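Local coordinates for protein branched-chain-amino-acid aminotransferase (Pseudomonas aeruginosa, PDB 6NST) that probably catalyses the pyridoxal-phosphate-dependent transfer of the amino group of leucine, isoleucine or valine to 2-oxoglutarate in branched-chain amino acid biosynthesis, at residues A[133-145]-A[254-268]. The protein carries 1 engineered substitution. Numbering follows the deposited sequence.
Sequences EEALQQGIKVRTS and FTGTAAEVTPIREVD. With SO4 (sulfate ion), chain G.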
loop_
_atom_site.group_PDB
_atom_site.type_symbol
_atom_site.label_atom_id
_atom_site.label_comp_id
_atom_site.label_asym_id
_atom_site.label_seq_id
_atom_site.Cartn_x
_atom_site.Cartn_y
_atom_site.Cartn_z
ATOM N N GLU A 133 -24.770 20.654 23.871
ATOM C CA GLU A 133 -26.163 20.402 23.520
ATOM C C GLU A 133 -26.567 21.058 22.207
ATOM O O GLU A 133 -27.389 20.496 21.472
ATOM C CB GLU A 133 -27.085 20.888 24.643
ATOM C CG GLU A 133 -28.543 20.478 24.479
ATOM C CD GLU A 133 -28.757 18.983 24.628
ATOM O OE1 GLU A 133 -27.903 18.315 25.250
ATOM O OE2 GLU A 133 -29.780 18.474 24.124
ATOM N N GLU A 134 -26.013 22.233 21.895
ATOM C CA GLU A 134 -26.314 22.877 20.620
ATOM C C GLU A 134 -25.795 22.057 19.448
ATOM O O GLU A 134 -26.423 22.025 18.383
ATOM C CB GLU A 134 -25.714 24.284 20.586
ATOM C CG GLU A 134 -26.160 25.183 21.729
ATOM C CD GLU A 134 -27.623 25.570 21.635
ATOM O OE1 GLU A 134 -28.198 25.482 20.529
ATOM O OE2 GLU A 134 -28.199 25.965 22.671
ATOM N N ALA A 135 -24.653 21.391 19.624
ATOM C CA ALA A 135 -24.118 20.503 18.601
ATOM C C ALA A 135 -24.908 19.209 18.475
ATOM O O ALA A 135 -24.712 18.476 17.498
ATOM C CB ALA A 135 -22.656 20.185 18.908
ATOM N N LEU A 136 -25.790 18.913 19.430
ATOM C CA LEU A 136 -26.522 17.655 19.421
ATOM C C LEU A 136 -27.773 17.707 18.553
ATOM O O LEU A 136 -28.293 16.652 18.173
ATOM C CB LEU A 136 -26.892 17.271 20.855
ATOM C CG LEU A 136 -27.397 15.864 21.167
ATOM C CD1 LEU A 136 -26.394 14.801 20.731
ATOM C CD2 LEU A 136 -27.683 15.756 22.653
ATOM N N GLN A 137 -28.258 18.905 18.220
ATOM C CA GLN A 137 -29.477 19.053 17.439
ATOM C C GLN A 137 -29.305 19.912 16.192
ATOM O O GLN A 137 -30.259 20.040 15.417
ATOM C CB GLN A 137 -30.598 19.644 18.307
ATOM C CG GLN A 137 -30.947 18.795 19.523
ATOM C CD GLN A 137 -32.049 19.404 20.366
ATOM O OE1 GLN A 137 -32.443 20.551 20.158
ATOM N NE2 GLN A 137 -32.554 18.635 21.323
ATOM N N GLN A 138 -28.126 20.492 15.968
ATOM C CA GLN A 138 -27.898 21.359 14.821
ATOM C C GLN A 138 -26.778 20.895 13.901
ATOM O O GLN A 138 -26.754 21.309 12.737
ATOM C CB GLN A 138 -27.593 22.791 15.287
ATOM C CG GLN A 138 -28.736 23.425 16.065
ATOM C CD GLN A 138 -28.337 24.718 16.747
ATOM O OE1 GLN A 138 -27.159 25.074 16.795
ATOM N NE2 GLN A 138 -29.322 25.429 17.284
ATOM N N GLY A 139 -25.867 20.064 14.373
ATOM C CA GLY A 139 -24.813 19.557 13.523
ATOM C C GLY A 139 -23.470 20.187 13.849
ATOM O O GLY A 139 -23.380 21.345 14.278
ATOM N N ILE A 140 -22.408 19.414 13.637
ATOM C CA ILE A 140 -21.047 19.853 13.905
ATOM C C ILE A 140 -20.304 20.017 12.585
ATOM O O ILE A 140 -20.729 19.531 11.532
ATOM C CB ILE A 140 -20.298 18.872 14.830
ATOM C CG1 ILE A 140 -20.188 17.497 14.168
ATOM C CG2 ILE A 140 -21.003 18.753 16.165
ATOM C CD1 ILE A 140 -19.401 16.488 14.982
ATOM N N LYS A 141 -19.173 20.719 12.652
ATOM C CA LYS A 141 -18.263 20.845 11.521
ATOM C C LYS A 141 -17.232 19.727 11.569
ATOM O O LYS A 141 -16.701 19.402 12.634
ATOM C CB LYS A 141 -17.549 22.198 11.533
ATOM C CG LYS A 141 -18.420 23.389 11.187
ATOM C CD LYS A 141 -17.604 24.677 11.203
ATOM C CE LYS A 141 -16.398 24.581 10.275
ATOM N NZ LYS A 141 -15.588 25.833 10.263
ATOM N N VAL A 142 -16.941 19.147 10.407
ATOM C CA VAL A 142 -16.032 18.012 10.307
ATOM C C VAL A 142 -14.996 18.301 9.230
ATOM O O VAL A 142 -15.344 18.730 8.124
ATOM C CB VAL A 142 -16.790 16.707 9.998
ATOM C CG1 VAL A 142 -15.817 15.564 9.759
ATOM C CG2 VAL A 142 -17.735 16.367 11.138
ATOM N N ARG A 143 -13.727 18.070 9.554
ATOM C CA ARG A 143 -12.635 18.140 8.594
ATOM C C ARG A 143 -11.983 16.771 8.488
ATOM O O ARG A 143 -11.738 16.116 9.507
ATOM C CB ARG A 143 -11.599 19.191 9.003
ATOM C CG ARG A 143 -12.085 20.622 8.865
ATOM C CD ARG A 143 -11.038 21.617 9.342
ATOM N NE ARG A 143 -9.857 21.630 8.485
ATOM C CZ ARG A 143 -9.768 22.316 7.349
ATOM N NH1 ARG A 143 -10.796 23.041 6.927
ATOM N NH2 ARG A 143 -8.654 22.271 6.630
ATOM N N THR A 144 -11.713 16.337 7.260
ATOM C CA THR A 144 -11.027 15.067 7.060
ATOM C C THR A 144 -9.602 15.159 7.596
ATOM O O THR A 144 -8.870 16.105 7.286
ATOM C CB THR A 144 -11.013 14.690 5.581
ATOM O OG1 THR A 144 -12.358 14.634 5.088
ATOM C CG2 THR A 144 -10.352 13.335 5.385
ATOM N N SER A 145 -9.216 14.181 8.409
ATOM C CA SER A 145 -7.908 14.202 9.049
ATOM C C SER A 145 -6.804 13.880 8.052
ATOM O O SER A 145 -6.945 12.989 7.209
ATOM C CB SER A 145 -7.869 13.198 10.203
ATOM O OG SER A 145 -6.563 13.091 10.742
ATOM N N PHE A 254 -22.487 10.967 13.625
ATOM C CA PHE A 254 -21.536 10.187 14.399
ATOM C C PHE A 254 -22.270 9.417 15.489
ATOM O O PHE A 254 -23.280 9.880 16.024
ATOM C CB PHE A 254 -20.476 11.089 15.041
ATOM C CG PHE A 254 -19.388 11.529 14.101
ATOM C CD1 PHE A 254 -18.734 10.615 13.293
ATOM C CD2 PHE A 254 -19.011 12.860 14.041
ATOM C CE1 PHE A 254 -17.726 11.020 12.437
ATOM C CE2 PHE A 254 -18.006 13.272 13.185
ATOM C CZ PHE A 254 -17.363 12.349 12.384
ATOM N N THR A 255 -21.748 8.235 15.818
ATOM C CA THR A 255 -22.255 7.446 16.932
ATOM C C THR A 255 -21.108 7.095 17.865
ATOM O O THR A 255 -19.999 6.792 17.416
ATOM C CB THR A 255 -22.946 6.158 16.468
ATOM O OG1 THR A 255 -22.006 5.329 15.774
ATOM C CG2 THR A 255 -24.117 6.481 15.556
ATOM N N GLY A 256 -21.385 7.139 19.160
ATOM C CA GLY A 256 -20.389 6.807 20.162
ATOM C C GLY A 256 -21.021 6.853 21.535
ATOM O O GLY A 256 -22.114 7.397 21.723
ATOM N N THR A 257 -20.317 6.260 22.500
ATOM C CA THR A 257 -20.823 6.253 23.869
ATOM C C THR A 257 -20.930 7.667 24.424
ATOM O O THR A 257 -21.925 8.012 25.071
ATOM C CB THR A 257 -19.927 5.398 24.763
ATOM O OG1 THR A 257 -19.937 4.042 24.299
ATOM C CG2 THR A 257 -20.426 5.428 26.194
ATOM N N ALA A 258 -19.916 8.501 24.184
ATOM C CA ALA A 258 -19.974 9.875 24.665
ATOM C C ALA A 258 -20.701 10.794 23.694
ATOM O O ALA A 258 -21.361 11.744 24.126
ATOM C CB ALA A 258 -18.563 10.397 24.933
ATOM N N ALA A 259 -20.611 10.523 22.395
ATOM C CA ALA A 259 -21.237 11.360 21.379
ATOM C C ALA A 259 -22.689 10.992 21.103
ATOM O O ALA A 259 -23.389 11.773 20.447
ATOM C CB ALA A 259 -20.442 11.287 20.071
ATOM N N GLU A 260 -23.154 9.836 21.586
ATOM C CA GLU A 260 -24.512 9.359 21.331
ATOM C C GLU A 260 -24.799 9.357 19.834
ATOM O O GLU A 260 -24.250 8.532 19.099
ATOM C CB GLU A 260 -25.527 10.208 22.097
ATOM C CG GLU A 260 -25.098 10.472 23.535
ATOM C CD GLU A 260 -26.176 11.124 24.371
ATOM O OE1 GLU A 260 -27.174 10.444 24.689
ATOM O OE2 GLU A 260 -26.028 12.319 24.705
ATOM N N VAL A 261 -25.653 10.264 19.370
ATOM C CA VAL A 261 -25.907 10.465 17.944
ATOM C C VAL A 261 -25.695 11.949 17.674
ATOM O O VAL A 261 -26.534 12.780 18.043
ATOM C CB VAL A 261 -27.312 10.020 17.523
ATOM C CG1 VAL A 261 -27.514 10.258 16.035
ATOM C CG2 VAL A 261 -27.533 8.554 17.866
ATOM N N THR A 262 -24.577 12.289 17.038
ATOM C CA THR A 262 -24.245 13.681 16.756
ATOM C C THR A 262 -24.367 13.944 15.263
ATOM O O THR A 262 -23.607 13.361 14.474
ATOM C CB THR A 262 -22.832 14.005 17.242
ATOM O OG1 THR A 262 -22.768 13.853 18.666
ATOM C CG2 THR A 262 -22.452 15.430 16.869
ATOM N N PRO A 263 -25.294 14.792 14.826
ATOM C CA PRO A 263 -25.427 15.061 13.390
ATOM C C PRO A 263 -24.211 15.789 12.838
ATOM O O PRO A 263 -23.490 16.486 13.555
ATOM C CB PRO A 263 -26.682 15.940 13.305
ATOM C CG PRO A 263 -27.413 15.701 14.594
ATOM C CD PRO A 263 -26.352 15.446 15.614
ATOM N N ILE A 264 -23.995 15.616 11.537
ATOM C CA ILE A 264 -22.889 16.237 10.818
ATOM C C ILE A 264 -23.484 17.111 9.727
ATOM O O ILE A 264 -24.133 16.604 8.806
ATOM C CB ILE A 264 -21.939 15.194 10.211
ATOM C CG1 ILE A 264 -21.327 14.312 11.302
ATOM C CG2 ILE A 264 -20.858 15.878 9.393
ATOM C CD1 ILE A 264 -20.616 13.087 10.759
ATOM N N ARG A 265 -23.261 18.419 9.823
ATOM C CA ARG A 265 -23.827 19.335 8.844
ATOM C C ARG A 265 -22.851 19.729 7.745
ATOM O O ARG A 265 -23.297 20.155 6.673
ATOM C CB ARG A 265 -24.342 20.604 9.533
ATOM C CG ARG A 265 -23.275 21.415 10.233
ATOM C CD ARG A 265 -23.866 22.687 10.815
ATOM N NE ARG A 265 -22.882 23.437 11.588
ATOM C CZ ARG A 265 -22.078 24.361 11.074
ATOM N NH1 ARG A 265 -22.140 24.652 9.782
ATOM N NH2 ARG A 265 -21.211 24.992 11.854
ATOM N N GLU A 266 -21.546 19.581 7.972
ATOM C CA GLU A 266 -20.545 20.057 7.029
ATOM C C GLU A 266 -19.305 19.179 7.117
ATOM O O GLU A 266 -18.877 18.810 8.213
ATOM C CB GLU A 266 -20.176 21.519 7.311
ATOM C CG GLU A 266 -19.397 22.196 6.201
ATOM C CD GLU A 266 -18.721 23.471 6.666
ATOM O OE1 GLU A 266 -17.937 23.408 7.637
ATOM O OE2 GLU A 266 -18.973 24.534 6.063
ATOM N N VAL A 267 -18.735 18.848 5.962
ATOM C CA VAL A 267 -17.518 18.049 5.878
ATOM C C VAL A 267 -16.586 18.719 4.878
ATOM O O VAL A 267 -16.937 18.861 3.699
ATOM C CB VAL A 267 -17.801 16.596 5.458
ATOM C CG1 VAL A 267 -16.500 15.802 5.403
ATOM C CG2 VAL A 267 -18.781 15.937 6.408
ATOM N N ASP A 268 -15.403 19.122 5.344
ATOM C CA ASP A 268 -14.389 19.746 4.493
ATOM C C ASP A 268 -14.959 20.945 3.743
ATOM O O ASP A 268 -14.682 21.158 2.559
ATOM C CB ASP A 268 -13.790 18.727 3.522
ATOM C CG ASP A 268 -13.075 17.601 4.233
ATOM O OD1 ASP A 268 -12.587 17.838 5.358
ATOM O OD2 ASP A 268 -13.003 16.484 3.671
HETATM S S SO4 G . -18.531 3.141 21.291
HETATM O O1 SO4 G . -18.424 1.717 21.594
HETATM O O2 SO4 G . -18.264 3.915 22.495
HETATM O O3 SO4 G . -17.561 3.499 20.256
HETATM O O4 SO4 G . -19.880 3.432 20.814
HETATM O O HOH W 1 -17.064 26.123 7.458
HETATM O O HOH W 2 -15.954 21.543 7.405
#
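The ring of F254 meets I140 at its edge, where CD1 of I140 lies near the ring plane, 3.8 Å from CD2 of F254; over one face sits CD1 of I264. V142 adds CG2, which touches CG2 of I264 at 3.6 Å and approaches the ring obliquely. The guanidinium of R265 receives CG of K141 over a face and O of G139 at its edge, where NE makes a weak hydrogen bond; chi1 of 63° sets CG of R265 between backbone N and carbonyl carbon, and the extended chain carries the group to K141.

The backbones of 140-145 and 262-267 run parallel and illustrate how a beta bulge is absorbed: I140 pairs with I264 but K141 with E266, R265 being the extra residue. N of R265 donates to O of I140 (3.3 Å); the ladder then resumes with V142 N to E266 O (2.9 Å) and D268 N to V142 O (2.8 Å). G139, with positive phi, leads from helix 134-138 into the strand. E266 runs alongside K141, and a water donates to OE2 of E266 and accepts a weak bond from NZ of K141.

At the far end OD1 of D268 takes the backbone N of T144 on its syn lone pair (2.6 Å, 171°). OG1 of T144 lies 2.4 Å from OD2 of D268, too short to be taken at face value; OD2 also bonds Y247 OH.

Strand 140-145 is flanked by strands 262-267 and 182-186 in the mixed sheet, helix 279-292 packs on L136 and P263, and R143 reaches E174 of the second subunit.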